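Local coordinates for protein polyketide synthase type I (Bacillus amyloliquefaciens, PDB 5KKU) that forms the N-terminal dehydratase of a polyketide synthase in the difficidin assembly line, a double-hotdog domain that probably removes water from carrier-bound chain intermediates, at residues Asn19-Asp24 against Val32-Thr37; Asp40-Leu45 against Met110-Tyr115; Val78-Ala83 against Trp87-Thr92; Gly156-Asn161 against Glu188-His193; Thr201-Ser206 against Thr239-Asn244. All blocks are in the same frame, centred on the assembly; numbering follows the deposited sequence.

Interaction 1 of 5, residues Asn19-Asp24 against Val32-Thr37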
# COMPACT_ATOMS: atom_id res chain seq x y z
N ASN A 19 -12.95 -5.19 10.51
CA ASN A 19 -11.55 -4.86 10.52
C ASN A 19 -11.33 -3.35 10.35
O ASN A 19 -11.88 -2.76 9.50
CB ASN A 19 -10.81 -5.64 9.43
CG ASN A 19 -9.33 -5.53 9.54
OD1 ASN A 19 -8.78 -4.52 9.25
ND2 ASN A 19 -8.69 -6.58 9.97
N TYR A 20 -10.51 -2.77 11.21
CA TYR A 20 -10.34 -1.34 11.24
C TYR A 20 -9.91 -0.77 9.90
O TYR A 20 -10.23 0.32 9.62
CB TYR A 20 -9.38 -0.86 12.32
CG TYR A 20 -9.83 -0.95 13.74
CD1 TYR A 20 -10.79 -0.13 14.25
CD2 TYR A 20 -9.26 -1.85 14.60
CE1 TYR A 20 -11.17 -0.19 15.55
CE2 TYR A 20 -9.65 -1.92 15.89
CZ TYR A 20 -10.60 -1.07 16.35
OH TYR A 20 -10.99 -1.11 17.59
N ILE A 21 -9.17 -1.55 9.11
CA ILE A 21 -8.70 -1.10 7.81
C ILE A 21 -9.87 -0.74 6.90
O ILE A 21 -9.99 0.40 6.44
CB ILE A 21 -7.83 -2.16 7.12
CG1 ILE A 21 -6.60 -2.47 7.97
CG2 ILE A 21 -7.43 -1.71 5.73
CD1 ILE A 21 -6.06 -3.87 7.78
N VAL A 22 -10.73 -1.72 6.63
CA VAL A 22 -11.89 -1.52 5.77
C VAL A 22 -12.89 -0.57 6.42
O VAL A 22 -13.62 0.14 5.73
CB VAL A 22 -12.58 -2.85 5.43
CG1 VAL A 22 -11.63 -3.78 4.71
CG2 VAL A 22 -13.12 -3.50 6.70
N ARG A 23 -12.94 -0.55 7.70
CA ARG A 23 -13.86 0.32 8.32
C ARG A 23 -13.50 1.74 8.03
O ARG A 23 -14.33 2.55 7.83
CB ARG A 23 -13.86 0.02 9.79
CG ARG A 23 -14.57 0.91 10.75
CD ARG A 23 -14.04 0.44 12.07
NE ARG A 23 -14.37 1.20 13.23
CZ ARG A 23 -13.68 2.20 13.73
NH1 ARG A 23 -12.62 2.68 13.19
NH2 ARG A 23 -14.09 2.73 14.82
N ASP A 24 -12.21 1.99 7.96
CA ASP A 24 -11.71 3.34 7.81
C ASP A 24 -11.09 3.56 6.42
O ASP A 24 -10.29 4.41 6.20
CB ASP A 24 -10.72 3.66 8.91
CG ASP A 24 -11.38 3.83 10.27
OD1 ASP A 24 -12.60 3.86 10.36
OD2 ASP A 24 -10.67 3.97 11.22
N VAL A 32 -13.49 -1.50 1.39
CA VAL A 32 -12.58 -2.29 0.57
C VAL A 32 -11.24 -2.48 1.27
O VAL A 32 -10.96 -1.83 2.28
CB VAL A 32 -12.34 -1.64 -0.80
CG1 VAL A 32 -11.42 -2.51 -1.65
CG2 VAL A 32 -13.67 -1.40 -1.51
N LEU A 33 -10.41 -3.37 0.74
CA LEU A 33 -9.10 -3.65 1.31
C LEU A 33 -7.99 -3.06 0.45
O LEU A 33 -7.80 -3.48 -0.70
CB LEU A 33 -8.90 -5.16 1.48
CG LEU A 33 -7.62 -5.59 2.21
CD1 LEU A 33 -7.44 -4.79 3.49
CD2 LEU A 33 -7.65 -7.08 2.50
N PRO A 34 -7.24 -2.05 1.04
CA PRO A 34 -6.17 -1.51 0.17
C PRO A 34 -5.26 -2.61 -0.36
O PRO A 34 -4.89 -3.52 0.39
CB PRO A 34 -5.39 -0.58 1.11
CG PRO A 34 -6.41 -0.06 2.04
CD PRO A 34 -7.19 -1.29 2.37
N GLY A 35 -4.90 -2.52 -1.63
CA GLY A 35 -4.03 -3.51 -2.25
C GLY A 35 -2.69 -3.61 -1.56
O GLY A 35 -2.11 -4.69 -1.46
N VAL A 36 -2.18 -2.48 -1.08
CA VAL A 36 -0.91 -2.44 -0.40
C VAL A 36 -0.94 -3.05 0.98
O VAL A 36 0.04 -3.44 1.48
CB VAL A 36 -0.30 -1.03 -0.34
CG1 VAL A 36 0.18 -0.59 -1.68
CG2 VAL A 36 -1.21 -0.00 0.29
N THR A 37 -2.07 -3.09 1.61
CA THR A 37 -2.27 -3.82 2.82
C THR A 37 -1.70 -5.25 2.76
O THR A 37 -1.18 -5.74 3.71
CB THR A 37 -3.78 -3.89 3.13
OG1 THR A 37 -4.28 -2.60 3.41
CG2 THR A 37 -4.07 -4.75 4.25

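Interaction 2 of 5, residues Asp40-Leu45 against Met110-Tyr115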
# COMPACT_ATOMS: atom_id res chain seq x y z
N ASP A 40 1.90 -6.16 3.88
CA ASP A 40 2.08 -6.49 5.30
C ASP A 40 1.75 -7.94 5.54
O ASP A 40 2.40 -8.60 6.27
CB ASP A 40 1.21 -5.62 6.19
CG ASP A 40 1.17 -6.10 7.62
OD1 ASP A 40 2.06 -5.90 8.40
OD2 ASP A 40 0.20 -6.71 7.96
N MET A 41 0.69 -8.43 4.96
CA MET A 41 0.29 -9.81 5.16
C MET A 41 1.38 -10.77 4.76
O MET A 41 1.63 -11.68 5.47
CB MET A 41 -1.04 -10.08 4.45
CG MET A 41 -1.55 -11.49 4.27
SD MET A 41 -3.22 -11.59 3.63
CE MET A 41 -3.98 -10.55 4.77
N LEU A 42 1.99 -10.54 3.62
CA LEU A 42 3.05 -11.38 3.12
C LEU A 42 4.25 -11.41 4.04
O LEU A 42 4.79 -12.42 4.28
CB LEU A 42 3.47 -10.99 1.73
CG LEU A 42 2.79 -11.77 0.64
CD1 LEU A 42 1.37 -11.34 0.47
CD2 LEU A 42 3.55 -11.63 -0.64
N TYR A 43 4.61 -10.26 4.56
CA TYR A 43 5.69 -10.16 5.49
C TYR A 43 5.40 -10.86 6.82
O TYR A 43 6.27 -11.43 7.35
CB TYR A 43 6.08 -8.70 5.72
CG TYR A 43 7.13 -8.19 4.78
CD1 TYR A 43 8.45 -8.43 5.00
CD2 TYR A 43 6.79 -7.49 3.65
CE1 TYR A 43 9.39 -7.97 4.14
CE2 TYR A 43 7.73 -7.02 2.80
CZ TYR A 43 9.03 -7.25 3.07
OH TYR A 43 9.95 -6.82 2.23
N ARG A 44 4.17 -10.81 7.30
CA ARG A 44 3.84 -11.50 8.51
C ARG A 44 3.89 -13.00 8.32
O ARG A 44 4.37 -13.69 9.16
CB ARG A 44 2.46 -11.14 9.05
CG ARG A 44 2.22 -9.70 9.39
CD ARG A 44 0.88 -9.50 10.05
NE ARG A 44 -0.14 -10.41 9.56
CZ ARG A 44 -1.10 -10.06 8.76
NH1 ARG A 44 -1.16 -8.83 8.36
NH2 ARG A 44 -1.98 -10.90 8.34
N LEU A 45 3.36 -13.48 7.21
CA LEU A 45 3.30 -14.89 6.88
C LEU A 45 4.64 -15.47 6.50
O LEU A 45 4.92 -16.56 6.85
CB LEU A 45 2.31 -15.16 5.76
CG LEU A 45 0.85 -15.01 6.10
CD1 LEU A 45 -0.01 -15.36 4.94
CD2 LEU A 45 0.46 -15.84 7.28
N MET A 110 -3.96 -10.68 -5.68
CA MET A 110 -2.60 -10.27 -5.85
C MET A 110 -1.61 -11.38 -6.13
O MET A 110 -1.78 -12.48 -5.68
CB MET A 110 -2.18 -9.51 -4.63
CG MET A 110 -0.83 -8.89 -4.74
SD MET A 110 -0.12 -8.61 -3.17
CE MET A 110 1.17 -9.84 -3.17
N GLU A 111 -0.57 -11.06 -6.87
CA GLU A 111 0.55 -11.93 -7.11
C GLU A 111 1.88 -11.23 -7.04
O GLU A 111 1.96 -10.10 -7.29
CB GLU A 111 0.42 -12.65 -8.43
CG GLU A 111 0.71 -11.80 -9.64
CD GLU A 111 0.78 -12.60 -10.91
OE1 GLU A 111 -0.27 -12.99 -11.39
OE2 GLU A 111 1.89 -12.80 -11.41
N CYS A 112 2.90 -11.90 -6.61
CA CYS A 112 4.24 -11.34 -6.64
C CYS A 112 5.30 -12.43 -6.58
O CYS A 112 4.97 -13.57 -6.46
CB CYS A 112 4.45 -10.36 -5.50
SG CYS A 112 4.42 -11.05 -3.86
N GLN A 113 6.56 -12.08 -6.58
CA GLN A 113 7.64 -13.01 -6.42
C GLN A 113 8.44 -12.67 -5.20
O GLN A 113 8.92 -11.60 -5.05
CB GLN A 113 8.54 -13.00 -7.62
CG GLN A 113 7.86 -13.34 -8.88
CD GLN A 113 7.72 -14.83 -9.08
OE1 GLN A 113 8.48 -15.64 -8.55
NE2 GLN A 113 6.73 -15.19 -9.82
N LEU A 114 8.54 -13.60 -4.30
CA LEU A 114 9.23 -13.35 -3.05
C LEU A 114 10.68 -13.84 -3.03
O LEU A 114 10.94 -14.97 -3.19
CB LEU A 114 8.44 -13.95 -1.93
CG LEU A 114 8.81 -13.64 -0.50
CD1 LEU A 114 7.55 -13.85 0.28
CD2 LEU A 114 9.93 -14.48 0.08
N TYR A 115 11.63 -12.95 -2.84
CA TYR A 115 13.03 -13.31 -2.78
C TYR A 115 13.62 -13.12 -1.41
O TYR A 115 13.14 -12.36 -0.64
CB TYR A 115 13.83 -12.45 -3.70
CG TYR A 115 13.58 -12.66 -5.13
CD1 TYR A 115 12.41 -12.25 -5.69
CD2 TYR A 115 14.50 -13.28 -5.92
CE1 TYR A 115 12.17 -12.45 -7.00
CE2 TYR A 115 14.27 -13.49 -7.24
CZ TYR A 115 13.10 -13.07 -7.77
OH TYR A 115 12.84 -13.27 -9.07

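Interaction 3 of 5, residues Val78-Ala83 against Trp87-Thr92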
# COMPACT_ATOMS: atom_id res chain seq x y z
N VAL A 78 -3.42 -17.34 1.05
CA VAL A 78 -2.08 -16.99 0.60
C VAL A 78 -1.26 -18.22 0.29
O VAL A 78 -0.96 -18.99 1.14
CB VAL A 78 -1.33 -16.09 1.60
CG1 VAL A 78 -0.05 -15.60 1.02
CG2 VAL A 78 -2.13 -14.90 1.99
N THR A 79 -0.88 -18.39 -0.95
CA THR A 79 -0.22 -19.60 -1.36
C THR A 79 1.22 -19.38 -1.79
O THR A 79 1.47 -18.70 -2.73
CB THR A 79 -0.98 -20.27 -2.51
OG1 THR A 79 -2.24 -20.68 -2.06
CG2 THR A 79 -0.25 -21.47 -3.05
N PHE A 80 2.15 -19.96 -1.07
CA PHE A 80 3.55 -19.91 -1.44
C PHE A 80 3.90 -21.07 -2.36
O PHE A 80 3.71 -22.20 -2.01
CB PHE A 80 4.42 -19.93 -0.22
CG PHE A 80 4.34 -18.68 0.60
CD1 PHE A 80 3.29 -18.45 1.46
CD2 PHE A 80 5.32 -17.74 0.53
CE1 PHE A 80 3.21 -17.29 2.19
CE2 PHE A 80 5.24 -16.60 1.26
CZ PHE A 80 4.19 -16.37 2.09
N THR A 81 4.42 -20.81 -3.53
CA THR A 81 4.79 -21.86 -4.44
C THR A 81 6.25 -21.71 -4.77
O THR A 81 6.66 -20.68 -5.21
CB THR A 81 3.99 -21.74 -5.73
OG1 THR A 81 2.62 -22.03 -5.48
CG2 THR A 81 4.51 -22.65 -6.82
N PRO A 82 7.03 -22.76 -4.60
CA PRO A 82 8.43 -22.75 -4.94
C PRO A 82 8.71 -22.44 -6.40
O PRO A 82 8.02 -22.81 -7.30
CB PRO A 82 8.85 -24.16 -4.64
CG PRO A 82 8.04 -24.54 -3.51
CD PRO A 82 6.71 -23.95 -3.81
N ALA A 83 9.80 -21.73 -6.60
CA ALA A 83 10.21 -21.32 -7.90
C ALA A 83 11.69 -21.07 -8.01
O ALA A 83 12.45 -21.45 -7.18
CB ALA A 83 9.43 -20.10 -8.33
N TRP A 87 10.15 -17.54 -4.47
CA TRP A 87 8.85 -18.15 -4.33
C TRP A 87 7.77 -17.34 -5.01
O TRP A 87 7.74 -16.17 -4.88
CB TRP A 87 8.50 -18.31 -2.87
CG TRP A 87 9.30 -19.30 -2.26
CD1 TRP A 87 9.04 -20.59 -2.19
CD2 TRP A 87 10.54 -19.11 -1.63
NE1 TRP A 87 10.02 -21.23 -1.57
CE2 TRP A 87 10.98 -20.33 -1.22
CE3 TRP A 87 11.35 -18.01 -1.44
CZ2 TRP A 87 12.17 -20.51 -0.58
CZ3 TRP A 87 12.50 -18.17 -0.81
CH2 TRP A 87 12.93 -19.41 -0.38
N LYS A 88 6.85 -17.98 -5.68
CA LYS A 88 5.72 -17.27 -6.16
C LYS A 88 4.66 -17.21 -5.11
O LYS A 88 4.41 -18.14 -4.42
CB LYS A 88 5.19 -17.86 -7.44
CG LYS A 88 4.06 -17.07 -8.07
CD LYS A 88 3.35 -17.97 -9.06
CE LYS A 88 2.08 -17.37 -9.62
NZ LYS A 88 2.36 -16.24 -10.51
N VAL A 89 4.04 -16.06 -4.97
CA VAL A 89 2.99 -15.89 -4.02
C VAL A 89 1.71 -15.38 -4.65
O VAL A 89 1.70 -14.45 -5.40
CB VAL A 89 3.40 -14.97 -2.88
CG1 VAL A 89 2.25 -14.75 -1.93
CG2 VAL A 89 4.58 -15.53 -2.15
N GLU A 90 0.60 -15.99 -4.31
CA GLU A 90 -0.67 -15.52 -4.79
C GLU A 90 -1.69 -15.46 -3.69
O GLU A 90 -1.76 -16.35 -2.89
CB GLU A 90 -1.17 -16.39 -5.90
CG GLU A 90 -0.40 -16.23 -7.17
CD GLU A 90 -0.83 -17.21 -8.22
OE1 GLU A 90 -1.30 -16.79 -9.28
OE2 GLU A 90 -0.71 -18.41 -7.95
N ILE A 91 -2.48 -14.41 -3.70
CA ILE A 91 -3.55 -14.25 -2.76
C ILE A 91 -4.91 -14.28 -3.44
O ILE A 91 -5.21 -13.55 -4.34
CB ILE A 91 -3.40 -12.97 -1.99
CG1 ILE A 91 -2.07 -12.92 -1.30
CG2 ILE A 91 -4.54 -12.83 -1.01
CD1 ILE A 91 -1.87 -11.67 -0.53
N THR A 92 -5.77 -15.16 -3.00
CA THR A 92 -7.12 -15.17 -3.48
C THR A 92 -8.02 -14.99 -2.29
O THR A 92 -7.58 -15.02 -1.20
CB THR A 92 -7.46 -16.46 -4.21
OG1 THR A 92 -7.27 -17.56 -3.35
CG2 THR A 92 -6.63 -16.61 -5.36

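Interaction 4 of 5, residues Gly156-Asn161 against Glu188-His193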
# COMPACT_ATOMS: atom_id res chain seq x y z
N GLY A 156 -10.96 6.91 7.27
CA GLY A 156 -11.28 7.05 8.67
C GLY A 156 -10.11 7.09 9.64
O GLY A 156 -9.00 7.04 9.24
N GLU A 157 -10.38 7.18 10.91
CA GLU A 157 -9.39 7.28 11.96
C GLU A 157 -8.14 6.42 11.85
O GLU A 157 -7.06 6.95 11.91
CB GLU A 157 -10.04 7.18 13.33
CG GLU A 157 -9.16 6.87 14.50
CD GLU A 157 -9.77 7.22 15.86
OE1 GLU A 157 -10.98 7.15 16.05
OE2 GLU A 157 -9.02 7.57 16.77
N PHE A 158 -8.32 5.13 11.70
CA PHE A 158 -7.23 4.25 11.61
C PHE A 158 -6.49 4.42 10.31
O PHE A 158 -5.34 4.20 10.24
CB PHE A 158 -7.83 2.87 11.65
CG PHE A 158 -6.87 1.77 11.77
CD1 PHE A 158 -6.21 1.30 10.70
CD2 PHE A 158 -6.68 1.16 12.98
CE1 PHE A 158 -5.34 0.27 10.84
CE2 PHE A 158 -5.82 0.13 13.12
CZ PHE A 158 -5.15 -0.32 12.04
N MET A 159 -7.09 4.72 9.21
CA MET A 159 -6.27 4.81 8.02
C MET A 159 -5.79 6.19 7.65
O MET A 159 -4.94 6.33 6.83
CB MET A 159 -7.01 4.23 6.85
CG MET A 159 -7.21 2.76 6.98
SD MET A 159 -5.71 1.80 6.94
CE MET A 159 -5.23 2.01 5.27
N LYS A 160 -6.33 7.20 8.27
CA LYS A 160 -5.91 8.53 7.84
C LYS A 160 -4.70 9.03 8.62
O LYS A 160 -4.73 9.14 9.78
CB LYS A 160 -7.07 9.49 7.90
CG LYS A 160 -6.80 10.96 7.83
CD LYS A 160 -8.11 11.70 7.73
CE LYS A 160 -7.96 13.20 7.63
NZ LYS A 160 -7.83 13.61 6.24
N ASN A 161 -3.58 9.23 7.94
CA ASN A 161 -2.36 9.71 8.56
C ASN A 161 -2.37 11.22 8.84
O ASN A 161 -2.94 11.98 8.11
CB ASN A 161 -1.16 9.46 7.68
CG ASN A 161 -0.77 8.00 7.51
OD1 ASN A 161 -1.56 7.13 7.51
ND2 ASN A 161 0.45 7.80 7.30
N GLU A 188 3.09 -1.95 16.36
CA GLU A 188 4.06 -2.97 16.45
C GLU A 188 3.41 -4.30 16.18
O GLU A 188 4.07 -5.26 16.22
CB GLU A 188 4.80 -2.89 17.78
CG GLU A 188 5.66 -1.65 17.84
CD GLU A 188 6.41 -1.44 19.13
OE1 GLU A 188 6.03 -1.97 20.14
OE2 GLU A 188 7.39 -0.72 19.14
N LYS A 189 2.12 -4.36 15.85
CA LYS A 189 1.60 -5.69 15.69
C LYS A 189 1.72 -6.09 14.26
O LYS A 189 1.69 -7.22 13.92
CB LYS A 189 0.17 -5.79 16.19
CG LYS A 189 0.08 -5.73 17.70
CD LYS A 189 0.48 -7.05 18.29
CE LYS A 189 0.62 -7.00 19.79
NZ LYS A 189 -0.25 -6.00 20.42
N PHE A 190 1.90 -5.08 13.41
CA PHE A 190 2.12 -5.25 12.00
C PHE A 190 3.60 -5.39 11.70
O PHE A 190 4.44 -5.01 12.49
CB PHE A 190 1.52 -4.07 11.23
CG PHE A 190 0.03 -4.05 11.20
CD1 PHE A 190 -0.67 -4.95 10.45
CD2 PHE A 190 -0.68 -3.12 11.93
CE1 PHE A 190 -2.04 -4.92 10.41
CE2 PHE A 190 -2.05 -3.10 11.90
CZ PHE A 190 -2.73 -4.01 11.15
N LYS A 191 3.96 -5.97 10.58
CA LYS A 191 5.29 -5.91 10.06
C LYS A 191 5.49 -4.59 9.31
O LYS A 191 6.55 -4.00 9.38
CB LYS A 191 5.53 -7.01 9.06
CG LYS A 191 5.76 -8.38 9.64
CD LYS A 191 7.04 -8.45 10.41
CE LYS A 191 7.05 -9.64 11.33
NZ LYS A 191 8.38 -10.25 11.50
N ALA A 192 4.46 -4.12 8.64
CA ALA A 192 4.47 -2.84 7.97
C ALA A 192 3.01 -2.45 8.10
O ALA A 192 2.14 -3.16 7.71
CB ALA A 192 5.05 -2.93 6.59
N HIS A 193 2.75 -1.32 8.71
CA HIS A 193 1.43 -0.87 9.05
C HIS A 193 0.79 -0.47 7.73
O HIS A 193 1.30 0.36 7.03
CB HIS A 193 1.49 0.32 10.01
CG HIS A 193 0.26 0.55 10.84
ND1 HIS A 193 -0.95 0.91 10.31
CD2 HIS A 193 0.08 0.54 12.17
CE1 HIS A 193 -1.82 1.09 11.27
NE2 HIS A 193 -1.22 0.85 12.41

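Interaction 5 of 5, residues Thr201-Ser206 against Thr239-Asn244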
# COMPACT_ATOMS: atom_id res chain seq x y z
N THR A 201 1.58 5.45 -0.78
CA THR A 201 1.24 5.37 -2.18
C THR A 201 0.78 6.68 -2.76
O THR A 201 0.62 6.78 -3.92
CB THR A 201 0.19 4.33 -2.54
OG1 THR A 201 -1.10 4.76 -2.16
CG2 THR A 201 0.48 3.06 -1.96
N LEU A 202 0.64 7.68 -1.92
CA LEU A 202 0.27 8.99 -2.31
C LEU A 202 1.47 9.84 -2.63
O LEU A 202 1.33 10.97 -2.89
CB LEU A 202 -0.53 9.65 -1.21
CG LEU A 202 -1.91 9.08 -0.97
CD1 LEU A 202 -2.61 9.73 0.18
CD2 LEU A 202 -2.76 9.25 -2.20
N ALA A 203 2.65 9.26 -2.60
CA ALA A 203 3.87 9.96 -3.00
C ALA A 203 3.83 10.61 -4.38
O ALA A 203 3.39 10.04 -5.33
CB ALA A 203 5.06 9.06 -2.88
N GLY A 204 4.28 11.84 -4.43
CA GLY A 204 4.32 12.57 -5.67
C GLY A 204 3.09 13.36 -5.92
O GLY A 204 3.01 13.99 -6.91
N SER A 205 2.12 13.32 -5.02
CA SER A 205 0.91 14.08 -5.20
C SER A 205 1.15 15.59 -5.31
O SER A 205 0.44 16.27 -6.00
CB SER A 205 -0.06 13.80 -4.08
OG SER A 205 -0.51 12.49 -4.13
N SER A 206 2.12 16.11 -4.62
CA SER A 206 2.41 17.51 -4.71
C SER A 206 2.95 17.84 -6.09
O SER A 206 2.79 18.90 -6.57
CB SER A 206 3.42 17.85 -3.63
OG SER A 206 4.73 17.68 -4.07
N THR A 239 8.29 9.69 3.99
CA THR A 239 8.24 9.17 2.67
C THR A 239 8.82 10.14 1.64
O THR A 239 8.26 11.14 1.34
CB THR A 239 6.80 8.73 2.32
OG1 THR A 239 6.40 7.69 3.21
CG2 THR A 239 6.74 8.24 0.92
N TYR A 240 9.96 9.82 1.09
CA TYR A 240 10.60 10.63 0.15
C TYR A 240 10.33 10.16 -1.27
O TYR A 240 10.34 8.99 -1.54
CB TYR A 240 12.07 10.62 0.43
CG TYR A 240 12.90 11.23 -0.64
CD1 TYR A 240 13.17 12.56 -0.62
CD2 TYR A 240 13.43 10.49 -1.63
CE1 TYR A 240 13.90 13.14 -1.58
CE2 TYR A 240 14.18 11.07 -2.60
CZ TYR A 240 14.42 12.40 -2.56
OH TYR A 240 15.12 12.99 -3.50
N SER A 241 10.12 11.08 -2.18
CA SER A 241 9.85 10.80 -3.56
C SER A 241 10.47 11.88 -4.49
O SER A 241 10.50 13.02 -4.17
CB SER A 241 8.35 10.66 -3.71
OG SER A 241 7.91 10.60 -5.00
N ALA A 242 11.03 11.45 -5.61
CA ALA A 242 11.65 12.36 -6.55
C ALA A 242 11.03 12.41 -7.92
O ALA A 242 10.63 11.45 -8.48
CB ALA A 242 13.11 12.07 -6.66
N LYS A 243 10.99 13.61 -8.45
CA LYS A 243 10.43 13.84 -9.76
C LYS A 243 11.11 13.09 -10.87
O LYS A 243 10.45 12.53 -11.67
CB LYS A 243 10.32 15.33 -10.06
CG LYS A 243 9.37 15.61 -11.19
CD LYS A 243 8.71 16.96 -11.14
CE LYS A 243 8.76 17.62 -12.49
NZ LYS A 243 10.11 17.48 -13.11
N ASN A 244 12.42 13.02 -10.83
CA ASN A 244 13.20 12.26 -11.80
C ASN A 244 12.95 10.76 -11.87
O ASN A 244 13.22 10.16 -12.85
CB ASN A 244 14.70 12.57 -11.67
CG ASN A 244 15.40 11.73 -10.66
OD1 ASN A 244 14.83 11.32 -9.69
ND2 ASN A 244 16.65 11.48 -10.88

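Interaction 1 of 5, residues Asn19-Asp24 against Val32-Thr37
Ile21, on the short helix 20-23, packs its two branches against the chain that leads out of strand 30-33, inside what is predicted to be the N-terminal hotdog fold of this dehydratase. Its CG2, anti to the backbone N, is directed at Leu33 and Pro34. There it presses on Pro34 CD at 3.4 Å, tighter than an ordinary carbon contact, and meets Leu33 CD1 at 3.8 Å. The leucine arrives from the side, with its own CG anti to the backbone N (chi1 -174°), which carries CD1 forward to the helix. The other branch of Ile21 ends in CD1, which meets Thr37 CG2 tip to tip at 4.1 Å. Contact between the segments is thus almost wholly apolar and buried.

Pro34 also places this packing beside the probable active site: its side chain lies about 4 Å from those of both His25 and Asp198, the predicted proton acceptor and proton donor. At the start of the helix Asn19 is the N-cap, and its OD1 accepts from Ile21 N at 3.0 Å, fixing the turn that bears the isoleucine. In the next residue, Val22, CG1 comes against the backbone of strand 30-33, 3.2 Å from Val32 O.

Interaction 2 of 5, residues Asp40-Leu45 against Met110-Tyr115
Leu42 is the helix residue that reaches strand 107-116, where it meets Met110 and Cys112. Its CB leaves helix 37-49 in the direction of the strand, and chi1 of -95°, well off a staggered value, directs the branched end toward Met110 and Cys112. From CG the chain forks. CD1 touches Met110 CE at 3.9 Å and also packs on Ile91 of the adjoining strand 86-97. CD2 shares the same methionine methyl, also at 3.9 Å, and lies closer to Cys112 SG, at 3.4 Å. The methionine comes to this fork tip to tip: it extends from the backbone and then bends at chi3 (109°), which brings CE up against both leucine methyls. Cys112 offers its sulfur from the next inward-facing position of the strand.

All three residues are buried, and the contact is purely apolar. It joins the central helix of the N-terminal hotdog to the curved antiparallel sheet wrapped around it, with strands 55-62 and 86-97 flanking strand 107-116 and supplying Leu57 and Val89 to the surroundings of Leu42.

Interaction 3 of 5, residues Val78-Ala83 against Trp87-Thr92
Thr79 and Glu90, and then Thr81 and Lys88, form the hydrogen-bonded pairs of an antiparallel beta hairpin made by strands 73-83 and 86-97. Thr79 N donates to Glu90 O at 2.9 Å and is nearly straight, with 168° at the hydrogen; the return bond, Glu90 N to Thr79 O, is longer at 3.3 Å. The second pair is tighter: Thr81 N reaches Lys88 O at 2.8 Å and Lys88 N reaches Thr81 O at 2.7 Å. CA-H...O contacts, such as Val89 CA to Thr79 O, fill the intervals between these bonds.

Apolar contacts lie on the face that carries Val78, Phe80, Val89 and Ile91. Val78 and Ile91 stand side by side, with CG2 of the valine 3.8 Å from CG1 of the isoleucine, and Val78 CG1 slants across to Val89 CG1. The other methyl of Val89, CG2, lies obliquely against the Phe80 ring, 3.6 Å from CD2. At the hairpin end, Trp87 turns its ring obliquely to Pro82, with CD1 3.5 Å from Pro82 CA.

Charge and polarity belong to the opposite face. Lys88 NZ and Glu90 OE1 form a long ion pair, and Thr79 OG1 is hydrogen-bonded to Thr10 OG1.

The hairpin lies between strands 9-15 and 107-116, and its apolar face packs on helix 37-49, where Val78 meets Met41 and Leu45 and Phe80 meets Tyr49.

Interaction 4 of 5, residues Gly156-Asn161 against Glu188-His193
Phe190 touches Phe158 where two loops of the predicted C-terminal hotdog fold approach each other, one following strand 153-155 and the other running into helix 194-200. Along 188-193, Phe190 is the first residue to make contact. Its CE2 lies at the edge of the Phe158 ring, near that ring's plane, 4.2 Å from CZ. The same phenylalanine also sets CD2 over one face of the His193 ring, 3.7 Å above the imidazole plane and toward its rim.

Next in sequence, Lys191 lies along helix 37-49 and forms a salt bridge with Glu52, while Ala192 packs on Phe233. The chain then brings in His193, the N-cap of helix 194-200. Both ring nitrogens are engaged: ND1 caps Ala195 N and NE2 is hydrogen-bonded to Ala183 O. These two bonds hold the imidazole against rotation.

On the first loop, Phe158 has CG anti to the backbone N (chi1 -171°), which extends the ring across to the histidine, while Met159 SD lies at its edge in the ring plane. The Phe158 and His193 rings meet obliquely, with centroids 5.3 Å apart and planes at 35°. Their nearest atoms are Phe158 CE1 and His193 CE1, at 3.6 Å.

Interaction 5 of 5, residues Thr201-Ser206 against Thr239-Asn244
The peptide joining Ala203 to Gly204 turns one face to Ser241, whose OG sits above the plane, 3.9 Å from Gly204 N. Coming from over the face, this oxygen is badly placed to take the amide hydrogen, and Gly204 N is instead hydrogen-bonded to Glu173 OE1. A second flat group, the Leu202 carbonyl, is approached twice from a single face of its plane: Ser205 OG donates to Leu202 O at 2.7 Å, tilted 22° from that plane, and Ser205 N reaches the same oxygen at 3.3 Å.

The backbone bond closes a type II beta turn from Leu202 to Ser205, and the hydroxyl reinforces it, in the loop that follows helix 194-200 of the predicted C-terminal hotdog fold. Gly204 takes the third position of the turn with phi 92°, a conformation that suits glycine. The turn presents Ala203 CB to strand 236-248, and this methyl rests on Ser241 CB at 3.8 Å and on Thr239 CG2 at 4.2 Å.

Met175 and Phe263, from the strands on the two sides of 236-248, also pack against Ala203. Thr239 OG1 is hydrogen-bonded to Ser200 OG. In Ser241 a chi1 of 170° carries OG toward the turn, and this oxygen also has a weak bond with Arg246 NH2.

Overall arrangement
Interactions 2 and 3 are parts of one hotdog core, with centres about 8 Å apart: strands 86-97 and 107-116 are neighbours, joined for instance by Leu114 N to Trp87 O at 2.8 Å. Interaction 1 precedes them in the chain and lies beside His25 and Asp198, the predicted catalytic residues. Interaction 4 supplies some of the links between the two predicted hotdogs: Asp24 OD2 lies 2.7 Å from Phe158 N and Asp40 OD1 3.0 Å from Ala192 N. Phe158 is about 8 Å from His25 and His193 about 8 Å from Asp198, side chain to side chain. Interaction 5 lies across the chain's centre from interaction 3, centres about 30 Å apart, yet Thr201 CG2 packs on Val36 CG1 at 3.7 Å.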